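Local coordinates for mRNA-binding protein PUF3 (Saccharomyces cerevisiae, PDB 3K49) that binds the 3' untranslated regions of mRNAs for mitochondrial proteins and promotes deadenylation and decay of COX17 mRNA, at residues P303-L306 / M307-Q311; N254-E257 / Y258-K262. All coordinates share one frame; numbering follows the deposited sequence.

Interaction 1. Residues P303-L306 / M307-Q311; sequences PMIL and MIKDQ. With nucleotides of chain B.
In the short helix 303-308 of Pumilio repeat 8, Ile305 meets Ile308 and Lys309 one turn on. CD1 of Ile305 lies 4.1 Å from CD1 of Ile308, the two branched chains crossing at a slant on the buried side. CG2 of Ile305, anti to the backbone N, meets Lys309 CE at 3.6 Å. Lysine suits this border position: extended beyond CG, its outer methylenes pass across Ile305 CG2 while the ammonium group reaches the surface. Ile308 and Lys309 also continue the helical bonding; Ile308 N to Met304 O is short and straight, 2.8 Å and 167°, whereas Lys309 N to Ile305 O stretches to 3.3 Å. Met307 N bonds to Pro303 O, and proline, with no N-H to give, fits the helix's first turn. The Met307 side chain, bent at chi3, packs on Ala313, Val316 and Ile317 of the next helix. Beyond the last turn, the Asp310 carboxylate caps Ala313 N through OD2, and Lys309 O comes within 3.3 Å of N4 of C1 of chain B. Such a short helix, followed by a capped turn into a longer one, is typical of the Pumilio repeat.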
ATOM      1  N   PRO A 303      30.701   7.480 -13.467  1.00 71.39           N
ATOM      2  CA  PRO A 303      29.401   7.226 -12.836  1.00 77.06           C
ATOM      3  C   PRO A 303      28.650   8.504 -12.472  1.00 71.80           C
ATOM      4  O   PRO A 303      27.536   8.712 -12.964  1.00 68.01           O
ATOM      5  CB  PRO A 303      29.784   6.445 -11.581  1.00 78.76           C
ATOM      6  CG  PRO A 303      30.988   5.671 -12.014  1.00 68.44           C
ATOM      7  CD  PRO A 303      31.737   6.556 -12.974  1.00 69.30           C
ATOM      8  N   MET A 304      29.259   9.343 -11.637  1.00 70.08           N
ATOM      9  CA  MET A 304      28.651  10.594 -11.186  1.00 66.64           C
ATOM     10  C   MET A 304      28.015  11.379 -12.321  1.00 76.79           C
ATOM     11  O   MET A 304      26.842  11.750 -12.247  1.00 80.55           O
ATOM     12  CB  MET A 304      29.699  11.473 -10.513  1.00 76.26           C
ATOM     13  CG  MET A 304      30.165  10.956  -9.172  1.00 90.37           C
ATOM     14  SD  MET A 304      29.010  11.418  -7.869  1.00101.93           S
ATOM     15  CE  MET A 304      29.001  13.196  -8.078  1.00 84.53           C
ATOM     16  N   ILE A 305      28.792  11.632 -13.369  1.00 72.55           N
ATOM     17  CA  ILE A 305      28.349  12.494 -14.458  1.00 68.90           C
ATOM     18  C   ILE A 305      27.255  11.850 -15.296  1.00 71.84           C
ATOM     19  O   ILE A 305      26.320  12.526 -15.730  1.00 73.03           O
ATOM     20  CB  ILE A 305      29.510  12.859 -15.397  1.00 77.94           C
ATOM     21  CG1 ILE A 305      30.639  13.530 -14.615  1.00 78.50           C
ATOM     22  CG2 ILE A 305      29.022  13.758 -16.524  1.00 73.33           C
ATOM     23  CD1 ILE A 305      30.225  14.806 -13.920  1.00 76.17           C
ATOM     24  N   LEU A 306      27.375  10.546 -15.533  1.00 69.62           N
ATOM     25  CA  LEU A 306      26.326   9.806 -16.226  1.00 68.24           C
ATOM     26  C   LEU A 306      25.036   9.903 -15.421  1.00 77.39           C
ATOM     27  O   LEU A 306      23.942   9.911 -15.977  1.00 67.47           O
ATOM     28  CB  LEU A 306      26.704   8.336 -16.375  1.00 60.62           C
ATOM     29  CG  LEU A 306      27.785   7.950 -17.377  1.00 73.68           C
ATOM     30  CD1 LEU A 306      28.108   6.472 -17.221  1.00 73.27           C
ATOM     31  CD2 LEU A 306      27.347   8.261 -18.801  1.00 60.92           C
ATOM     32  N   MET A 307      25.182   9.972 -14.104  1.00 72.63           N
ATOM     33  CA  MET A 307      24.042  10.025 -13.203  1.00 72.88           C
ATOM     34  C   MET A 307      23.419  11.421 -13.126  1.00 74.66           C
ATOM     35  O   MET A 307      22.205  11.563 -13.271  1.00 72.18           O
ATOM     36  CB  MET A 307      24.434   9.497 -11.817  1.00 61.82           C
ATOM     37  CG  MET A 307      24.538   7.975 -11.781  1.00 49.39           C
ATOM     38  SD  MET A 307      25.111   7.315 -10.213  1.00 68.60           S
ATOM     39  CE  MET A 307      23.852   7.932  -9.092  1.00 67.82           C
ATOM     40  N   ILE A 308      24.247  12.443 -12.921  1.00 67.78           N
ATOM     41  CA  ILE A 308      23.768  13.824 -12.877  1.00 71.38           C
ATOM     42  C   ILE A 308      22.934  14.200 -14.100  1.00 80.34           C
ATOM     43  O   ILE A 308      21.993  14.988 -14.002  1.00 79.22           O
ATOM     44  CB  ILE A 308      24.927  14.826 -12.767  1.00 77.43           C
ATOM     45  CG1 ILE A 308      25.766  14.535 -11.525  1.00 81.22           C
ATOM     46  CG2 ILE A 308      24.396  16.249 -12.721  1.00 76.93           C
ATOM     47  CD1 ILE A 308      26.994  15.420 -11.407  1.00 88.41           C
ATOM     48  N   LYS A 309      23.279  13.629 -15.248  1.00 74.26           N
ATOM     49  CA  LYS A 309      22.635  13.991 -16.508  1.00 71.65           C
ATOM     50  C   LYS A 309      21.377  13.176 -16.807  1.00 77.92           C
ATOM     51  O   LYS A 309      20.663  13.456 -17.774  1.00 80.38           O
ATOM     52  CB  LYS A 309      23.612  13.825 -17.673  1.00 83.19           C
ATOM     53  CG  LYS A 309      24.782  14.791 -17.648  1.00 81.13           C
ATOM     54  CD  LYS A 309      25.705  14.574 -18.832  1.00 82.55           C
ATOM     55  CE  LYS A 309      26.872  15.544 -18.809  1.00 95.59           C
ATOM     56  NZ  LYS A 309      27.785  15.347 -19.966  1.00101.77           N
ATOM     57  N   ASP A 310      21.109  12.160 -15.993  1.00 71.86           N
ATOM     58  CA  ASP A 310      19.984  11.263 -16.250  1.00 66.00           C
ATOM     59  C   ASP A 310      18.725  11.674 -15.488  1.00 69.34           C
ATOM     60  O   ASP A 310      18.794  12.137 -14.345  1.00 74.94           O
ATOM     61  CB  ASP A 310      20.349   9.816 -15.919  1.00 58.80           C
ATOM     62  CG  ASP A 310      19.166   8.880 -16.039  1.00 80.94           C
ATOM     63  OD1 ASP A 310      18.544   8.837 -17.122  1.00 79.79           O
ATOM     64  OD2 ASP A 310      18.850   8.189 -15.045  1.00 83.69           O
ATOM     65  N   GLN A 311      17.576  11.491 -16.134  1.00 73.70           N
ATOM     66  CA  GLN A 311      16.281  11.901 -15.582  1.00 73.37           C
ATOM     67  C   GLN A 311      15.976  11.270 -14.217  1.00 71.42           C
ATOM     68  O   GLN A 311      15.405  11.919 -13.336  1.00 76.05           O
ATOM     69  CB  GLN A 311      15.166  11.578 -16.578  1.00 63.42           C
ATOM     70  CG  GLN A 311      15.247  10.160 -17.100  1.00 71.35           C
ATOM     71  CD  GLN A 311      14.359   9.914 -18.293  1.00 77.55           C
ATOM     72  OE1 GLN A 311      13.374  10.616 -18.502  1.00 86.83           O
ATOM     73  NE2 GLN A 311      14.699   8.898 -19.081  1.00 79.10           N
TER
ATOM     74  O5'   C B   1      11.446  16.312 -20.451  1.00122.40           O
ATOM     75  C5'   C B   1      11.987  17.589 -20.093  1.00109.72           C
ATOM     76  C4'   C B   1      11.523  17.931 -18.699  1.00102.08           C
ATOM     77  O4'   C B   1      12.248  17.143 -17.721  1.00103.34           O
ATOM     78  C3'   C B   1      11.820  19.350 -18.246  1.00102.95           C
ATOM     79  O3'   C B   1      10.916  19.796 -17.224  1.00113.38           O
ATOM     80  C2'   C B   1      13.254  19.280 -17.726  1.00 94.14           C
ATOM     81  O2'   C B   1      13.580  20.356 -16.859  1.00 93.83           O
ATOM     82  C1'   C B   1      13.210  17.927 -17.012  1.00 94.55           C
ATOM     83  N1    C B   1      14.493  17.185 -17.002  1.00 88.26           N
ATOM     84  C2    C B   1      15.429  17.348 -16.010  1.00 87.92           C
ATOM     85  O2    C B   1      15.215  18.129 -15.069  1.00 88.20           O
ATOM     86  N3    C B   1      16.568  16.607 -16.133  1.00 82.18           N
ATOM     87  C4    C B   1      16.753  15.758 -17.152  1.00 86.08           C
ATOM     88  N4    C B   1      17.894  15.068 -17.170  1.00 88.70           N
ATOM     89  C5    C B   1      15.781  15.590 -18.163  1.00 87.39           C
ATOM     90  C6    C B   1      14.697  16.325 -18.020  1.00 90.43           C
TER

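Interaction 2. Residues N254-E257 / Y258-K262; sequences NVVE and YSKHK. With nucleotides of chain B.
Tyr258 crosses Asn254, one helical turn earlier, and lays its ring beneath that residue's CB. Its own CB lies 3.7 Å from Asn254 O. With CG beside the backbone N (chi1 -70°), the ring swings back along the helix. CG is still near that carbonyl oxygen, but for CD1, CE1 and CZ the nearest neighbour is Asn254 CB, which stands 3.5 Å from the ring centroid and only 14° off its normal, a CH-pi contact over the centre of one face. At the tip, CZ and OH pass the asparagine amide, whose plane is turned 29° from the ring; OH is 3.6 Å from Asn254 ND2, and that nitrogen bonds to Thr250 O. The same two residues are joined through the backbone by a nearly straight bond from Tyr258 N to Asn254 O.

This is the short helix 255-259 of Pumilio repeat 7, part of the curved helical stack of the PUM-HD. The broad tyrosine side chain reaches both flanking helices: Ile217 and Gln218 of helix 213-218, and Ala264 and Val268 of helix 264-274.

Ser259 turns its hydroxyl back to Val255 O, 2.7 Å from OG; the serine's backbone N reaches this oxygen too, from the opposite face of the carbonyl plane. A small side chain can thus satisfy its own hydroxyl in a buried position. Val256 CG1 and Lys260 CD lie side by side, 4.1 Å apart, with aliphatic carbons in contact. The His261 imidazole caps Phe263 N through ND1. Lys262 heads away from the helix toward the RNA, and a bend at chi4 lets Lys262 NZ hydrogen-bond O2' of G4 of chain B (3.0 Å), with a weak second bond to O5' of U5 of chain B.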
ATOM      1  N   ASN A 254      25.225  -2.866  -9.589  1.00 47.15           N
ATOM      2  CA  ASN A 254      24.526  -2.254 -10.720  1.00 53.25           C
ATOM      3  C   ASN A 254      24.167  -0.799 -10.504  1.00 60.65           C
ATOM      4  O   ASN A 254      23.259  -0.272 -11.158  1.00 62.99           O
ATOM      5  CB  ASN A 254      23.246  -3.030 -11.018  1.00 51.40           C
ATOM      6  CG  ASN A 254      23.523  -4.441 -11.464  1.00 54.53           C
ATOM      7  OD1 ASN A 254      23.769  -4.687 -12.648  1.00 62.60           O
ATOM      8  ND2 ASN A 254      23.503  -5.382 -10.516  1.00 41.49           N
ATOM      9  N   VAL A 255      24.880  -0.150  -9.591  1.00 46.13           N
ATOM     10  CA  VAL A 255      24.456   1.149  -9.103  1.00 51.46           C
ATOM     11  C   VAL A 255      24.019   2.089 -10.201  1.00 54.87           C
ATOM     12  O   VAL A 255      22.972   2.729 -10.113  1.00 56.67           O
ATOM     13  CB  VAL A 255      25.558   1.849  -8.332  1.00 59.67           C
ATOM     14  CG1 VAL A 255      25.067   3.219  -7.909  1.00 62.68           C
ATOM     15  CG2 VAL A 255      25.952   1.021  -7.121  1.00 64.56           C
ATOM     16  N   VAL A 256      24.836   2.190 -11.234  1.00 55.16           N
ATOM     17  CA  VAL A 256      24.569   3.170 -12.271  1.00 64.64           C
ATOM     18  C   VAL A 256      23.355   2.829 -13.135  1.00 59.73           C
ATOM     19  O   VAL A 256      22.533   3.702 -13.398  1.00 66.56           O
ATOM     20  CB  VAL A 256      25.816   3.435 -13.136  1.00 61.56           C
ATOM     21  CG1 VAL A 256      25.459   4.284 -14.358  1.00 50.41           C
ATOM     22  CG2 VAL A 256      26.873   4.114 -12.289  1.00 54.94           C
ATOM     23  N   GLU A 257      23.240   1.574 -13.575  1.00 57.71           N
ATOM     24  CA  GLU A 257      22.148   1.190 -14.474  1.00 55.32           C
ATOM     25  C   GLU A 257      20.793   1.284 -13.777  1.00 60.26           C
ATOM     26  O   GLU A 257      19.816   1.756 -14.360  1.00 65.01           O
ATOM     27  CB  GLU A 257      22.333  -0.227 -15.029  1.00 57.54           C
ATOM     28  CG  GLU A 257      21.374  -0.531 -16.189  1.00 75.39           C
ATOM     29  CD  GLU A 257      20.764  -1.934 -16.132  1.00 90.44           C
ATOM     30  OE1 GLU A 257      21.533  -2.910 -15.988  1.00 87.98           O
ATOM     31  OE2 GLU A 257      19.516  -2.058 -16.242  1.00 73.78           O
ATOM     32  N   TYR A 258      20.729   0.827 -12.531  1.00 51.92           N
ATOM     33  CA  TYR A 258      19.507   0.964 -11.747  1.00 55.29           C
ATOM     34  C   TYR A 258      19.121   2.428 -11.550  1.00 52.32           C
ATOM     35  O   TYR A 258      17.958   2.798 -11.717  1.00 47.12           O
ATOM     36  CB  TYR A 258      19.648   0.273 -10.394  1.00 51.63           C
ATOM     37  CG  TYR A 258      19.703  -1.234 -10.487  1.00 40.89           C
ATOM     38  CD1 TYR A 258      20.095  -1.987  -9.404  1.00 40.69           C
ATOM     39  CD2 TYR A 258      19.351  -1.902 -11.654  1.00 44.31           C
ATOM     40  CE1 TYR A 258      20.143  -3.363  -9.465  1.00 44.68           C
ATOM     41  CE2 TYR A 258      19.386  -3.289 -11.725  1.00 42.89           C
ATOM     42  CZ  TYR A 258      19.795  -4.009 -10.620  1.00 46.50           C
ATOM     43  OH  TYR A 258      19.860  -5.386 -10.632  1.00 57.59           O
ATOM     44  N   SER A 259      20.101   3.260 -11.211  1.00 43.49           N
ATOM     45  CA  SER A 259      19.851   4.682 -11.014  1.00 49.08           C
ATOM     46  C   SER A 259      19.213   5.332 -12.234  1.00 53.79           C
ATOM     47  O   SER A 259      18.528   6.343 -12.121  1.00 61.19           O
ATOM     48  CB  SER A 259      21.142   5.415 -10.647  1.00 52.25           C
ATOM     49  OG  SER A 259      21.667   4.940  -9.420  1.00 54.33           O
ATOM     50  N   LYS A 260      19.441   4.748 -13.403  1.00 63.39           N
ATOM     51  CA  LYS A 260      18.927   5.304 -14.650  1.00 60.67           C
ATOM     52  C   LYS A 260      17.630   4.617 -15.060  1.00 68.21           C
ATOM     53  O   LYS A 260      17.075   4.877 -16.135  1.00 67.78           O
ATOM     54  CB  LYS A 260      19.976   5.165 -15.755  1.00 65.20           C
ATOM     55  CG  LYS A 260      21.247   5.975 -15.507  1.00 69.36           C
ATOM     56  CD  LYS A 260      22.330   5.663 -16.533  1.00 71.86           C
ATOM     57  CE  LYS A 260      21.897   6.065 -17.929  1.00 77.90           C
ATOM     58  NZ  LYS A 260      22.932   5.756 -18.948  1.00 83.39           N
ATOM     59  N   HIS A 261      17.160   3.740 -14.180  1.00 64.23           N
ATOM     60  CA  HIS A 261      15.965   2.941 -14.405  1.00 52.22           C
ATOM     61  C   HIS A 261      14.791   3.593 -13.677  1.00 50.63           C
ATOM     62  O   HIS A 261      14.895   3.932 -12.496  1.00 58.79           O
ATOM     63  CB  HIS A 261      16.205   1.532 -13.868  1.00 53.03           C
ATOM     64  CG  HIS A 261      15.185   0.533 -14.309  1.00 54.61           C
ATOM     65  ND1 HIS A 261      13.849   0.677 -14.056  1.00 53.91           N
ATOM     66  CD2 HIS A 261      15.330  -0.648 -14.972  1.00 43.43           C
ATOM     67  CE1 HIS A 261      13.194  -0.368 -14.555  1.00 56.37           C
ATOM     68  NE2 HIS A 261      14.068  -1.174 -15.106  1.00 55.77           N
ATOM     69  N   LYS A 262      13.686   3.781 -14.389  1.00 55.49           N
ATOM     70  CA  LYS A 262      12.496   4.419 -13.828  1.00 59.57           C
ATOM     71  C   LYS A 262      12.079   3.814 -12.480  1.00 52.81           C
ATOM     72  O   LYS A 262      11.837   4.533 -11.498  1.00 49.62           O
ATOM     73  CB  LYS A 262      11.333   4.343 -14.832  1.00 54.25           C
ATOM     74  CG  LYS A 262      10.028   4.888 -14.295  1.00 56.46           C
ATOM     75  CD  LYS A 262       8.916   4.739 -15.313  1.00 76.23           C
ATOM     76  CE  LYS A 262       7.550   4.991 -14.686  1.00 80.70           C
ATOM     77  NZ  LYS A 262       7.549   6.232 -13.853  1.00 81.82           N
TER
ATOM     78  P     U B   5       5.847   9.561 -12.462  1.00 76.46           P
ATOM     79  OP1   U B   5       4.843   9.269 -13.510  1.00 58.97           O
ATOM     80  OP2   U B   5       5.553  10.544 -11.389  1.00 61.17           O
ATOM     81  O5'   U B   5       6.268   8.197 -11.752  1.00 84.45           O
ATOM     82  C5'   U B   5       5.495   7.667 -10.691  1.00 67.48           C
ATOM     83  C4'   U B   5       5.432   6.166 -10.834  1.00 63.40           C
ATOM     84  O4'   U B   5       6.709   5.596 -10.475  1.00 66.16           O
ATOM     85  C3'   U B   5       4.457   5.440  -9.932  1.00 57.64           C
ATOM     86  O3'   U B   5       3.144   5.531 -10.486  1.00 64.98           O
ATOM     87  C2'   U B   5       5.003   4.022 -10.019  1.00 55.05           C
ATOM     88  O2'   U B   5       4.617   3.406 -11.226  1.00 56.19           O
ATOM     89  C1'   U B   5       6.517   4.268 -10.039  1.00 61.12           C
ATOM     90  N1    U B   5       7.191   4.107  -8.733  1.00 46.56           N
ATOM     91  C2    U B   5       7.697   2.870  -8.420  1.00 46.28           C
ATOM     92  O2    U B   5       7.609   1.914  -9.169  1.00 43.30           O
ATOM     93  N3    U B   5       8.309   2.783  -7.192  1.00 37.82           N
ATOM     94  C4    U B   5       8.447   3.783  -6.266  1.00 43.35           C
ATOM     95  O4    U B   5       8.976   3.537  -5.188  1.00 54.69           O
ATOM     96  C5    U B   5       7.897   5.043  -6.664  1.00 43.24           C
ATOM     97  C6    U B   5       7.305   5.160  -7.856  1.00 47.61           C
ATOM     98  P     G B   4       7.856  14.772 -12.700  1.00 86.29           P
ATOM     99  OP1   G B   4       6.518  14.531 -13.295  1.00 94.21           O
ATOM    100  OP2   G B   4       7.977  15.484 -11.399  1.00 80.15           O
ATOM    101  O5'   G B   4       8.589  13.366 -12.567  1.00 75.48           O
ATOM    102  C5'   G B   4       8.928  12.612 -13.722  1.00 80.37           C
ATOM    103  C4'   G B   4       9.301  11.205 -13.323  1.00 77.36           C
ATOM    104  O4'   G B   4      10.482  11.249 -12.488  1.00 83.98           O
ATOM    105  C3'   G B   4       8.274  10.529 -12.432  1.00 85.04           C
ATOM    106  O3'   G B   4       7.202  10.000 -13.200  1.00 90.44           O
ATOM    107  C2'   G B   4       9.105   9.463 -11.721  1.00 77.62           C
ATOM    108  O2'   G B   4       9.293   8.276 -12.467  1.00 81.76           O
ATOM    109  C1'   G B   4      10.438  10.190 -11.551  1.00 70.29           C
ATOM    110  N9    G B   4      10.633  10.744 -10.218  1.00 69.44           N
ATOM    111  C8    G B   4      10.033  11.845  -9.650  1.00 65.12           C
ATOM    112  N7    G B   4      10.432  12.068  -8.426  1.00 67.48           N
ATOM    113  C5    G B   4      11.351  11.054  -8.177  1.00 51.84           C
ATOM    114  C6    G B   4      12.110  10.768  -7.025  1.00 58.22           C
ATOM    115  O6    G B   4      12.145  11.380  -5.949  1.00 65.39           O
ATOM    116  N1    G B   4      12.899   9.638  -7.206  1.00 61.42           N
ATOM    117  C2    G B   4      12.957   8.894  -8.354  1.00 57.70           C
ATOM    118  N2    G B   4      13.781   7.843  -8.359  1.00 57.31           N
ATOM    119  N3    G B   4      12.258   9.155  -9.431  1.00 61.95           N
ATOM    120  C4    G B   4      11.483  10.239  -9.270  1.00 60.63           C
TER

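From the N terminus, interaction 2 comes first: residues 254-262 wind through helix 255-259 and turn toward helix 264-274. The chain then completes repeat 7 before residues 303-311 form helix 303-308 and turn toward helix 313-323. The two contacts are therefore in series, neither nested nor crossed, and each runs from a short helix through the turn into the following helix of the same repeat. The centres of interactions 1 and 2 lie about 10 Å apart because adjacent repeats stack. Pro303 packs on Val256, Met307 on Ser259 and Asp310 on Lys260, forming a side-by-side seam. Both turns approach RNA, interaction 1 near C1 and interaction 2 at G4 and U5 of chain B.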